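Cysteine desulfurase (Elizabethkingia anophelis NUHP1, PDB 5VPR) probably removes sulfur and selenium from L-cysteine and related amino acids to give L-alanine, using covalently bound pyridoxal 5'-phosphate as its cofactor. Local coordinates at residues 177-182 against 337-342; 318-323 against 329-334; 324-329 against 401-406; 344-349 against 353-358. All blocks are in the same frame, centred on the assembly; numbering follows the deposited sequence.

All four contacts lie in or beside the small three-stranded antiparallel sheet of a fold-type I pyridoxal-phosphate enzyme. Interaction 1 is the most central, about 9 Å from the chain centre, and joins that sheet to the loop after strand 171-177 of the large seven-stranded sheet; the other three lie 22 to 27 Å out, yet most of their touching residues are buried. Interactions 2 and 3 share Leu-329, while interactions 1 and 4 use opposite ends of strand 341-345. Interactions 1, 3 and 4 rest on apolar packing without cross-segment hydrogen bonds. Interaction 2 adds a weak hydrogen bond from a side-chain amide to a backbone carbonyl, and its Gln-320 also meets Arg-338 from interaction 1.

Interaction 1: 177-182 against 337-342; sequences NQVSNA and NRAGVV
Val-179 lays its CG1 methyl against the CB of Ala-339, 4.1 Å away, where a loop from the large sheet of this class V, fold-type I enzyme meets the chain leading into the small antiparallel sheet. The loop after strand 171-177 supplies one partner, and the lead-in to strand 341-345 supplies the other. Val-179 reaches across because CG1 is trans to its backbone N (chi1 178°); Phe-215 touches the same valine from another loop. Both residues are buried, and the contact is one methyl against another.

A second touch follows further along. Val-341 brings its CG1 to within 3.8 Å of the backbone O of Ala-182. This is a packing contact, and the polar needs of that oxygen are met by the hydroxyl of Ser-343. No hydrogen bond joins the two segments directly, but the flanking backbone does link them: Asn-337 pairs with Val-186 and Ala-339 with Gly-184, so the loop beyond Ala-182 is joined by backbone bonds to the chain leading into strand 341-345.

Between Ala-339 and Val-341 the chain turns through Gly-340, whose phi is positive (69°). The turn is braced from within by Arg-338, which folds back over it. Its guanidinium also reaches Gln-320 on helix 305-324 through NH2, while its NE donates to Val-341 O at 3.0 Å, with the oxygen in the guanidinium plane and an N-H...O angle of 176°.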
loop_
_atom_site.group_PDB
_atom_site.type_symbol
_atom_site.label_atom_id
_atom_site.label_comp_id
_atom_site.label_asym_id
_atom_site.label_seq_id
_atom_site.Cartn_x
_atom_site.Cartn_y
_atom_site.Cartn_z
ATOM N N ASN A 177 -3.571 -9.815 0.010
ATOM C CA ASN A 177 -3.481 -8.367 0.181
ATOM C C ASN A 177 -4.400 -7.916 1.316
ATOM O O ASN A 177 -5.540 -8.379 1.442
ATOM C CB ASN A 177 -3.829 -7.631 -1.120
ATOM N N GLN A 178 -3.883 -7.035 2.176
ATOM C CA GLN A 178 -4.674 -6.586 3.318
ATOM C C GLN A 178 -5.794 -5.654 2.873
ATOM O O GLN A 178 -6.909 -5.704 3.410
ATOM C CB GLN A 178 -3.769 -5.903 4.343
ATOM C CG GLN A 178 -4.493 -5.477 5.626
ATOM C CD GLN A 178 -3.532 -5.074 6.734
ATOM O OE1 GLN A 178 -2.322 -5.099 6.547
ATOM N NE2 GLN A 178 -4.067 -4.702 7.890
ATOM N N VAL A 179 -5.523 -4.806 1.881
ATOM C CA VAL A 179 -6.521 -3.913 1.301
ATOM C C VAL A 179 -6.464 -4.063 -0.213
ATOM O O VAL A 179 -5.379 -4.016 -0.801
ATOM C CB VAL A 179 -6.283 -2.447 1.705
ATOM C CG1 VAL A 179 -7.329 -1.536 1.045
ATOM C CG2 VAL A 179 -6.348 -2.298 3.197
ATOM N N SER A 180 -7.624 -4.229 -0.846
ATOM C CA SER A 180 -7.645 -4.345 -2.298
ATOM C C SER A 180 -7.385 -2.981 -2.941
ATOM O O SER A 180 -7.878 -1.951 -2.477
ATOM C CB SER A 180 -8.979 -4.935 -2.766
ATOM O OG SER A 180 -9.874 -3.929 -3.193
ATOM N N ASN A 181 -6.581 -2.970 -4.004
ATOM C CA ASN A 181 -6.178 -1.690 -4.591
ATOM C C ASN A 181 -7.258 -1.097 -5.490
ATOM O O ASN A 181 -7.352 0.134 -5.614
ATOM C CB ASN A 181 -4.870 -1.853 -5.374
ATOM N N ALA A 182 -8.078 -1.942 -6.118
ATOM C CA ALA A 182 -9.100 -1.458 -7.040
ATOM C C ALA A 182 -10.297 -0.878 -6.297
ATOM O O ALA A 182 -10.785 0.207 -6.635
ATOM C CB ALA A 182 -9.554 -2.593 -7.958
ATOM N N ASN A 337 -16.528 -2.735 4.253
ATOM C CA ASN A 337 -15.534 -1.961 4.989
ATOM C C ASN A 337 -14.363 -1.639 4.059
ATOM O O ASN A 337 -13.728 -2.546 3.511
ATOM C CB ASN A 337 -15.089 -2.760 6.218
ATOM C CG ASN A 337 -13.930 -2.120 6.971
ATOM O OD1 ASN A 337 -13.695 -0.915 6.877
ATOM N ND2 ASN A 337 -13.197 -2.936 7.728
ATOM N N ARG A 338 -14.087 -0.351 3.852
ATOM C CA ARG A 338 -13.126 0.056 2.843
ATOM C C ARG A 338 -12.190 1.118 3.396
ATOM O O ARG A 338 -12.538 1.866 4.314
ATOM C CB ARG A 338 -13.807 0.599 1.578
ATOM C CG ARG A 338 -14.715 -0.408 0.895
ATOM C CD ARG A 338 -15.067 0.042 -0.516
ATOM N NE ARG A 338 -15.447 1.449 -0.567
ATOM C CZ ARG A 338 -16.623 1.922 -0.175
ATOM N NH1 ARG A 338 -17.547 1.104 0.310
ATOM N NH2 ARG A 338 -16.870 3.217 -0.263
ATOM N N ALA A 339 -10.995 1.171 2.820
ATOM C CA ALA A 339 -9.952 2.104 3.229
ATOM C C ALA A 339 -9.682 3.046 2.061
ATOM O O ALA A 339 -9.060 2.658 1.070
ATOM C CB ALA A 339 -8.686 1.372 3.661
ATOM N N GLY A 340 -10.201 4.266 2.169
ATOM C CA GLY A 340 -9.776 5.385 1.348
ATOM C C GLY A 340 -10.127 5.353 -0.124
ATOM O O GLY A 340 -9.543 6.120 -0.887
ATOM N N VAL A 341 -11.065 4.511 -0.556
ATOM C CA VAL A 341 -11.349 4.344 -1.981
ATOM C C VAL A 341 -12.861 4.318 -2.193
ATOM O O VAL A 341 -13.550 3.477 -1.605
ATOM C CB VAL A 341 -10.724 3.054 -2.547
ATOM C CG1 VAL A 341 -11.111 2.885 -4.004
ATOM C CG2 VAL A 341 -9.191 3.041 -2.388
ATOM N N VAL A 342 -13.374 5.212 -3.048
ATOM C CA VAL A 342 -14.729 5.118 -3.602
ATOM C C VAL A 342 -14.612 4.800 -5.086
ATOM O O VAL A 342 -14.115 5.628 -5.868
ATOM C CB VAL A 342 -15.543 6.413 -3.437
ATOM C CG1 VAL A 342 -17.036 6.119 -3.597
ATOM C CG2 VAL A 342 -15.252 7.113 -2.146
#

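Interaction 2: 318-323 against 329-334; sequences YAQRKL and LKVYGE
Gln-320 reaches out from helix 305-324 and crosses the side chain of Glu-334 at about a right angle, its amide plane turned 77° from the glutamate carboxylate. The long arm is extended, with CG anti to the backbone N (chi1 180°), which carries the amide beyond the helix surface to the far end of the turn. There NE2 lies 3.3 Å from Glu-334 CG and makes a weak hydrogen bond, also 3.3 Å, to the backbone O of Glu-334. The stronger partner of this amide is Arg-338, whose NH2 meets OE1; the same arginine also bonds weakly to the carbonyls of Gly-333 and Glu-334, so helix and turn are held by a shared polar group.

The Gln-320 and Val-331 side chains meet obliquely, with Gln-320 OE1 3.7 Å from Val-331 CG1. One helical turn on, the contact becomes apolar. Leu-323 sets its CB 3.9 Å from CD2 of Leu-329, and both methyls of Leu-329, CD1 and CD2, lie 3.6 Å from the backbone O of Leu-323. Phe-344 on the next strand touches both leucines.

Val-331 to Glu-334 form a type II beta turn, with Gly-333 at positive phi. Helix 305-324, a short connection and edge strand 330-331 packing back on the helix form a helix-loop-strand unit at the edge of the small antiparallel sheet, in the C-terminal part of this fold-type I enzyme.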
loop_
_atom_site.group_PDB
_atom_site.type_symbol
_atom_site.label_atom_id
_atom_site.label_comp_id
_atom_site.label_asym_id
_atom_site.label_seq_id
_atom_site.Cartn_x
_atom_site.Cartn_y
_atom_site.Cartn_z
ATOM N N TYR A 318 -18.472 10.737 3.496
ATOM C CA TYR A 318 -19.058 11.921 2.875
ATOM C C TYR A 318 -19.111 11.772 1.359
ATOM O O TYR A 318 -20.143 12.035 0.733
ATOM C CB TYR A 318 -18.255 13.161 3.273
ATOM C CG TYR A 318 -18.791 14.461 2.718
ATOM C CD1 TYR A 318 -18.098 15.171 1.736
ATOM C CD2 TYR A 318 -19.992 14.981 3.179
ATOM C CE1 TYR A 318 -18.602 16.375 1.237
ATOM C CE2 TYR A 318 -20.491 16.159 2.691
ATOM C CZ TYR A 318 -19.802 16.853 1.725
ATOM O OH TYR A 318 -20.337 18.031 1.259
ATOM N N ALA A 319 -18.006 11.333 0.751
ATOM C CA ALA A 319 -17.968 11.193 -0.702
ATOM C C ALA A 319 -18.983 10.161 -1.182
ATOM O O ALA A 319 -19.734 10.408 -2.132
ATOM C CB ALA A 319 -16.554 10.821 -1.157
ATOM N N GLN A 320 -19.023 8.994 -0.536
ATOM C CA GLN A 320 -19.980 7.971 -0.949
ATOM C C GLN A 320 -21.411 8.468 -0.790
ATOM O O GLN A 320 -22.270 8.200 -1.637
ATOM C CB GLN A 320 -19.760 6.676 -0.162
ATOM C CG GLN A 320 -20.738 5.570 -0.556
ATOM C CD GLN A 320 -20.423 4.218 0.070
ATOM O OE1 GLN A 320 -19.318 3.692 -0.074
ATOM N NE2 GLN A 320 -21.402 3.645 0.757
ATOM N N ARG A 321 -21.675 9.232 0.269
ATOM C CA ARG A 321 -23.009 9.797 0.452
ATOM C C ARG A 321 -23.346 10.778 -0.665
ATOM O O ARG A 321 -24.415 10.699 -1.286
ATOM C CB ARG A 321 -23.098 10.482 1.816
ATOM C CG ARG A 321 -24.394 10.259 2.541
ATOM C CD ARG A 321 -24.348 10.835 3.946
ATOM N NE ARG A 321 -24.410 12.293 3.949
ATOM C CZ ARG A 321 -23.481 13.084 4.474
ATOM N NH1 ARG A 321 -22.409 12.558 5.053
ATOM N NH2 ARG A 321 -23.633 14.405 4.426
ATOM N N LYS A 322 -22.442 11.718 -0.941
ATOM C CA LYS A 322 -22.755 12.726 -1.946
ATOM C C LYS A 322 -22.826 12.112 -3.340
ATOM O O LYS A 322 -23.647 12.528 -4.162
ATOM C CB LYS A 322 -21.729 13.855 -1.889
ATOM C CG LYS A 322 -21.860 14.731 -0.654
ATOM C CD LYS A 322 -23.273 15.299 -0.548
ATOM C CE LYS A 322 -23.314 16.568 0.298
ATOM N NZ LYS A 322 -24.685 17.175 0.380
ATOM N N LEU A 323 -21.989 11.107 -3.621
ATOM C CA LEU A 323 -21.993 10.516 -4.956
ATOM C C LEU A 323 -23.274 9.736 -5.205
ATOM O O LEU A 323 -23.823 9.771 -6.313
ATOM C CB LEU A 323 -20.778 9.617 -5.145
ATOM C CG LEU A 323 -19.423 10.313 -5.300
ATOM C CD1 LEU A 323 -18.325 9.275 -5.411
ATOM C CD2 LEU A 323 -19.413 11.250 -6.498
ATOM N N LEU A 329 -25.861 6.579 -10.398
ATOM C CA LEU A 329 -24.507 6.227 -9.986
ATOM C C LEU A 329 -24.538 5.017 -9.058
ATOM O O LEU A 329 -25.324 4.977 -8.109
ATOM C CB LEU A 329 -23.840 7.417 -9.291
ATOM C CG LEU A 329 -22.359 7.348 -8.915
ATOM C CD1 LEU A 329 -21.735 8.726 -9.030
ATOM C CD2 LEU A 329 -22.160 6.797 -7.504
ATOM N N LYS A 330 -23.682 4.033 -9.332
ATOM C CA LYS A 330 -23.520 2.860 -8.482
ATOM C C LYS A 330 -22.135 2.869 -7.846
ATOM O O LYS A 330 -21.150 3.232 -8.496
ATOM C CB LYS A 330 -23.711 1.566 -9.277
ATOM N N VAL A 331 -22.063 2.459 -6.581
ATOM C CA VAL A 331 -20.807 2.369 -5.840
ATOM C C VAL A 331 -20.498 0.896 -5.603
ATOM O O VAL A 331 -21.296 0.177 -4.988
ATOM C CB VAL A 331 -20.871 3.139 -4.512
ATOM C CG1 VAL A 331 -19.600 2.916 -3.715
ATOM C CG2 VAL A 331 -21.075 4.622 -4.766
ATOM N N TYR A 332 -19.345 0.445 -6.089
ATOM C CA TYR A 332 -18.948 -0.947 -5.941
ATOM C C TYR A 332 -18.425 -1.200 -4.534
ATOM O O TYR A 332 -17.700 -0.378 -3.968
ATOM C CB TYR A 332 -17.887 -1.314 -6.981
ATOM C CG TYR A 332 -18.401 -1.232 -8.401
ATOM C CD1 TYR A 332 -19.159 -2.264 -8.946
ATOM C CD2 TYR A 332 -18.144 -0.122 -9.190
ATOM C CE1 TYR A 332 -19.642 -2.192 -10.238
ATOM C CE2 TYR A 332 -18.626 -0.039 -10.484
ATOM C CZ TYR A 332 -19.371 -1.078 -11.004
ATOM O OH TYR A 332 -19.850 -0.999 -12.293
ATOM N N GLY A 333 -18.797 -2.347 -3.972
ATOM C CA GLY A 333 -18.462 -2.622 -2.583
ATOM C C GLY A 333 -19.036 -1.588 -1.639
ATOM O O GLY A 333 -18.378 -1.204 -0.662
ATOM N N GLU A 334 -20.257 -1.125 -1.920
ATOM C CA GLU A 334 -20.843 -0.022 -1.168
ATOM C C GLU A 334 -20.980 -0.365 0.304
ATOM O O GLU A 334 -20.659 0.447 1.179
ATOM C CB GLU A 334 -22.209 0.329 -1.747
ATOM C CG GLU A 334 -22.990 1.294 -0.889
ATOM C CD GLU A 334 -24.412 1.462 -1.368
ATOM O OE1 GLU A 334 -24.687 1.118 -2.538
ATOM O OE2 GLU A 334 -25.252 1.925 -0.569
#

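Interaction 3: 324-329 against 401-406; sequences LEIEGL and ILTEGV
Ile-326 leads this contact, pushing its CD1 methyl between Thr-403 and Val-406 on helix 396-413. The chain arrives from helix 305-324 through Leu-324 and Glu-325, which do not touch helix 396-413. Leu-324 instead packs on Val-331 and Glu-334.

At Ile-326 the chain turns inward. CG1 lies trans to the carbonyl carbon (chi1 -60°) and the chain extends beyond it (chi2 168°), which sends CD1 to the helix. CD1 lies 3.6 Å from CG1 of Val-406, the two side chains crossing obliquely, and 4.0 Å from CG2 of Thr-403. It also stands 3.9 Å from the backbone O of Thr-403, so a single methyl bears on both residues, which lie three apart on one helix face. Lys-407 and Gln-410 extend the surface met by this isoleucine along the helix. The hydroxyl of Thr-403 is used within its own helix, where OG1 bonds to the carbonyl of Ile-399.

Glu-327 and Gly-328 then carry the chain round a type II beta turn from Ile-326 to Leu-329. Gly-328 has a positive phi of 84°, and a weak backbone bond from Leu-329 N to Ile-326 O closes the turn. Leu-329 re-enters the core, and its CD1 meets CG1 of Val-406 at 4.1 Å, roughly at right angles. Val-406 thus receives both ends of the turn on one methyl, and Phe-344 and Leu-346 also touch Val-406. Here the turn links helix 305-324 to edge strand 330-331 and packs on the C-terminal helix, within the small C-terminal domain of this fold-type I enzyme.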
loop_
_atom_site.group_PDB
_atom_site.type_symbol
_atom_site.label_atom_id
_atom_site.label_comp_id
_atom_site.label_asym_id
_atom_site.label_seq_id
_atom_site.Cartn_x
_atom_site.Cartn_y
_atom_site.Cartn_z
ATOM N N LEU A 324 -23.768 9.035 -4.186
ATOM C CA LEU A 324 -24.978 8.242 -4.330
ATOM C C LEU A 324 -26.224 9.093 -4.514
ATOM O O LEU A 324 -27.270 8.552 -4.888
ATOM C CB LEU A 324 -25.136 7.318 -3.120
ATOM C CG LEU A 324 -24.250 6.079 -3.235
ATOM C CD1 LEU A 324 -24.219 5.270 -1.943
ATOM C CD2 LEU A 324 -24.716 5.220 -4.400
ATOM N N GLU A 325 -26.143 10.402 -4.273
ATOM C CA GLU A 325 -27.257 11.280 -4.602
ATOM C C GLU A 325 -27.376 11.517 -6.100
ATOM O O GLU A 325 -28.462 11.858 -6.575
ATOM C CB GLU A 325 -27.121 12.610 -3.863
ATOM C CG GLU A 325 -27.071 12.436 -2.359
ATOM C CD GLU A 325 -27.087 13.748 -1.608
ATOM O OE1 GLU A 325 -26.980 14.810 -2.253
ATOM O OE2 GLU A 325 -27.204 13.709 -0.363
ATOM N N ILE A 326 -26.296 11.340 -6.858
ATOM C CA ILE A 326 -26.385 11.426 -8.309
ATOM C C ILE A 326 -27.202 10.247 -8.825
ATOM O O ILE A 326 -26.911 9.085 -8.510
ATOM C CB ILE A 326 -24.981 11.457 -8.931
ATOM C CG1 ILE A 326 -24.211 12.672 -8.425
ATOM C CG2 ILE A 326 -25.061 11.471 -10.448
ATOM C CD1 ILE A 326 -22.746 12.639 -8.758
ATOM N N GLU A 327 -28.236 10.546 -9.612
ATOM C CA GLU A 327 -29.118 9.505 -10.130
ATOM C C GLU A 327 -28.354 8.562 -11.049
ATOM O O GLU A 327 -27.605 9.000 -11.926
ATOM C CB GLU A 327 -30.294 10.135 -10.884
ATOM N N GLY A 328 -28.548 7.259 -10.848
ATOM C CA GLY A 328 -27.926 6.254 -11.685
ATOM C C GLY A 328 -26.506 5.871 -11.321
ATOM O O GLY A 328 -25.979 4.910 -11.896
ATOM N N LEU A 329 -25.861 6.579 -10.398
ATOM C CA LEU A 329 -24.507 6.227 -9.986
ATOM C C LEU A 329 -24.538 5.017 -9.058
ATOM O O LEU A 329 -25.324 4.977 -8.109
ATOM C CB LEU A 329 -23.840 7.417 -9.291
ATOM C CG LEU A 329 -22.359 7.348 -8.915
ATOM C CD1 LEU A 329 -21.735 8.726 -9.030
ATOM C CD2 LEU A 329 -22.160 6.797 -7.504
ATOM N N ILE A 401 -16.242 19.396 -5.076
ATOM C CA ILE A 401 -15.766 19.679 -6.427
ATOM C C ILE A 401 -15.851 18.428 -7.288
ATOM O O ILE A 401 -16.235 18.487 -8.464
ATOM C CB ILE A 401 -14.333 20.244 -6.372
ATOM C CG1 ILE A 401 -14.339 21.634 -5.732
ATOM C CG2 ILE A 401 -13.702 20.288 -7.760
ATOM C CD1 ILE A 401 -12.966 22.226 -5.587
ATOM N N LEU A 402 -15.510 17.274 -6.709
ATOM C CA LEU A 402 -15.633 16.000 -7.411
ATOM C C LEU A 402 -17.084 15.711 -7.767
ATOM O O LEU A 402 -17.402 15.360 -8.908
ATOM C CB LEU A 402 -15.069 14.871 -6.535
ATOM C CG LEU A 402 -15.392 13.458 -7.001
ATOM C CD1 LEU A 402 -14.654 13.178 -8.294
ATOM C CD2 LEU A 402 -15.029 12.426 -5.949
ATOM N N THR A 403 -17.981 15.846 -6.791
ATOM C CA THR A 403 -19.380 15.506 -7.020
ATOM C C THR A 403 -20.013 16.414 -8.071
ATOM O O THR A 403 -20.724 15.935 -8.962
ATOM C CB THR A 403 -20.150 15.567 -5.700
ATOM O OG1 THR A 403 -19.580 14.621 -4.779
ATOM C CG2 THR A 403 -21.603 15.218 -5.926
ATOM N N GLU A 404 -19.769 17.725 -7.989
ATOM C CA GLU A 404 -20.288 18.617 -9.024
ATOM C C GLU A 404 -19.659 18.312 -10.374
ATOM O O GLU A 404 -20.325 18.431 -11.411
ATOM C CB GLU A 404 -20.052 20.082 -8.648
ATOM C CG GLU A 404 -20.815 20.512 -7.408
ATOM C CD GLU A 404 -22.311 20.223 -7.517
ATOM O OE1 GLU A 404 -22.980 20.866 -8.360
ATOM O OE2 GLU A 404 -22.812 19.345 -6.771
ATOM N N GLY A 405 -18.385 17.905 -10.377
ATOM C CA GLY A 405 -17.741 17.521 -11.624
ATOM C C GLY A 405 -18.369 16.290 -12.248
ATOM O O GLY A 405 -18.513 16.207 -13.472
ATOM N N VAL A 406 -18.761 15.319 -11.417
ATOM C CA VAL A 406 -19.354 14.095 -11.946
ATOM C C VAL A 406 -20.734 14.381 -12.530
ATOM O O VAL A 406 -21.079 13.889 -13.611
ATOM C CB VAL A 406 -19.394 13.008 -10.854
ATOM C CG1 VAL A 406 -20.329 11.885 -11.254
ATOM C CG2 VAL A 406 -17.988 12.462 -10.599
#

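Interaction 4: 344-349 against 353-358; sequences FNLSGI and SDVGMI
A strand-loop-helix connection in the small C-terminal domain sets this contact, in which the loop after strand 341-345 packs against the first turn of helix 352-361. Only three intervening residues separate the two segments, and Val-355 is the meeting point on the helix side. Its CG2 methyl serves two partners from the loop.

Ile-349 is the closer. Its CG2 lies 3.7 Å from CG2 of Val-355, the branched side chains meeting at a slant. The isoleucine is bent rather than extended, since both of its torsions are near -50° (chi1 -58°, chi2 -44°), and the branch methyl CG2 does the touching while the longer arm turns aside. Leu-346 comes to the same Val-355 methyl through CD1, at 4.0 Å and likewise at a slant. The two loop residues therefore share one helix methyl, an apolar touch with no hydrogen bond between the segments. Leu-346 and Val-355 are both buried, while Ile-349 is partly exposed, so the contact runs from the interior toward the surface.

The C-terminal end of helix 396-413 lies against the contact: Leu-413 touches Ile-349, Asp-354 and Ile-358, and Gln-410 touches Leu-346. Leu-346 also packs on Leu-329, whereas Asn-345 and Phe-344 pair through their backbones with Lys-330 and Val-386 respectively, placing strand 341-345 between strands 330-331 and 386-389, with helix 352-361 following it.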
loop_
_atom_site.group_PDB
_atom_site.type_symbol
_atom_site.label_atom_id
_atom_site.label_comp_id
_atom_site.label_asym_id
_atom_site.label_seq_id
_atom_site.Cartn_x
_atom_site.Cartn_y
_atom_site.Cartn_z
ATOM N N PHE A 344 -16.867 3.854 -8.534
ATOM C CA PHE A 344 -18.225 4.062 -9.012
ATOM C C PHE A 344 -18.258 4.051 -10.532
ATOM O O PHE A 344 -17.225 4.152 -11.207
ATOM C CB PHE A 344 -18.829 5.367 -8.466
ATOM C CG PHE A 344 -18.072 6.617 -8.853
ATOM C CD1 PHE A 344 -18.454 7.366 -9.956
ATOM C CD2 PHE A 344 -16.986 7.053 -8.096
ATOM C CE1 PHE A 344 -17.761 8.525 -10.315
ATOM C CE2 PHE A 344 -16.293 8.201 -8.444
ATOM C CZ PHE A 344 -16.687 8.942 -9.557
ATOM N N ASN A 345 -19.470 3.903 -11.059
ATOM C CA ASN A 345 -19.737 3.996 -12.484
ATOM C C ASN A 345 -21.041 4.752 -12.661
ATOM O O ASN A 345 -21.930 4.672 -11.811
ATOM C CB ASN A 345 -19.833 2.610 -13.137
ATOM N N LEU A 346 -21.137 5.510 -13.752
ATOM C CA LEU A 346 -22.380 6.166 -14.124
ATOM C C LEU A 346 -23.213 5.238 -14.998
ATOM O O LEU A 346 -22.674 4.421 -15.751
ATOM C CB LEU A 346 -22.112 7.478 -14.862
ATOM C CG LEU A 346 -21.570 8.613 -13.995
ATOM C CD1 LEU A 346 -21.273 9.838 -14.844
ATOM C CD2 LEU A 346 -22.555 8.946 -12.883
ATOM N N SER A 347 -24.538 5.392 -14.906
ATOM C CA SER A 347 -25.452 4.383 -15.440
ATOM C C SER A 347 -25.330 4.247 -16.955
ATOM O O SER A 347 -25.156 3.138 -17.476
ATOM C CB SER A 347 -26.892 4.718 -15.048
ATOM O OG SER A 347 -27.398 5.776 -15.840
ATOM N N GLY A 348 -25.431 5.355 -17.681
ATOM C CA GLY A 348 -25.428 5.323 -19.129
ATOM C C GLY A 348 -24.114 5.657 -19.805
ATOM O O GLY A 348 -24.110 5.901 -21.018
ATOM N N ILE A 349 -23.003 5.678 -19.072
ATOM C CA ILE A 349 -21.697 6.032 -19.621
ATOM C C ILE A 349 -20.804 4.801 -19.551
ATOM O O ILE A 349 -20.534 4.279 -18.462
ATOM C CB ILE A 349 -21.064 7.218 -18.874
ATOM C CG1 ILE A 349 -21.979 8.445 -18.936
ATOM C CG2 ILE A 349 -19.689 7.535 -19.449
ATOM C CD1 ILE A 349 -22.578 8.701 -20.304
ATOM N N SER A 353 -13.234 6.384 -19.007
ATOM C CA SER A 353 -12.245 7.399 -19.351
ATOM C C SER A 353 -12.903 8.678 -19.864
ATOM O O SER A 353 -12.353 9.771 -19.685
ATOM C CB SER A 353 -11.275 6.843 -20.393
ATOM O OG SER A 353 -11.982 6.131 -21.392
ATOM N N ASP A 354 -14.063 8.560 -20.513
ATOM C CA ASP A 354 -14.808 9.752 -20.917
ATOM C C ASP A 354 -15.107 10.638 -19.716
ATOM O O ASP A 354 -14.942 11.863 -19.780
ATOM C CB ASP A 354 -16.106 9.357 -21.620
ATOM C CG ASP A 354 -15.865 8.760 -22.989
ATOM O OD1 ASP A 354 -14.777 8.997 -23.560
ATOM O OD2 ASP A 354 -16.765 8.061 -23.498
ATOM N N VAL A 355 -15.526 10.029 -18.605
ATOM C CA VAL A 355 -15.739 10.787 -17.381
ATOM C C VAL A 355 -14.408 11.265 -16.816
ATOM O O VAL A 355 -14.293 12.402 -16.335
ATOM C CB VAL A 355 -16.526 9.940 -16.365
ATOM C CG1 VAL A 355 -16.672 10.682 -15.049
ATOM C CG2 VAL A 355 -17.884 9.597 -16.924
ATOM N N GLY A 356 -13.375 10.420 -16.884
ATOM C CA GLY A 356 -12.087 10.806 -16.339
ATOM C C GLY A 356 -11.500 12.011 -17.045
ATOM O O GLY A 356 -10.879 12.872 -16.415
ATOM N N MET A 357 -11.695 12.092 -18.364
ATOM C CA MET A 357 -11.132 13.199 -19.126
ATOM C C MET A 357 -11.844 14.504 -18.804
ATOM O O MET A 357 -11.194 15.544 -18.644
ATOM C CB MET A 357 -11.206 12.907 -20.621
ATOM C CG MET A 357 -10.283 11.796 -21.071
ATOM S SD MET A 357 -10.263 11.664 -22.866
ATOM C CE MET A 357 -12.017 11.591 -23.223
ATOM N N ILE A 358 -13.176 14.467 -18.696
ATOM C CA ILE A 358 -13.921 15.651 -18.266
ATOM C C ILE A 358 -13.460 16.089 -16.877
ATOM O O ILE A 358 -13.204 17.277 -16.639
ATOM C CB ILE A 358 -15.437 15.378 -18.308
ATOM C CG1 ILE A 358 -15.899 15.179 -19.753
ATOM C CG2 ILE A 358 -16.199 16.515 -17.662
ATOM C CD1 ILE A 358 -17.365 14.829 -19.881
#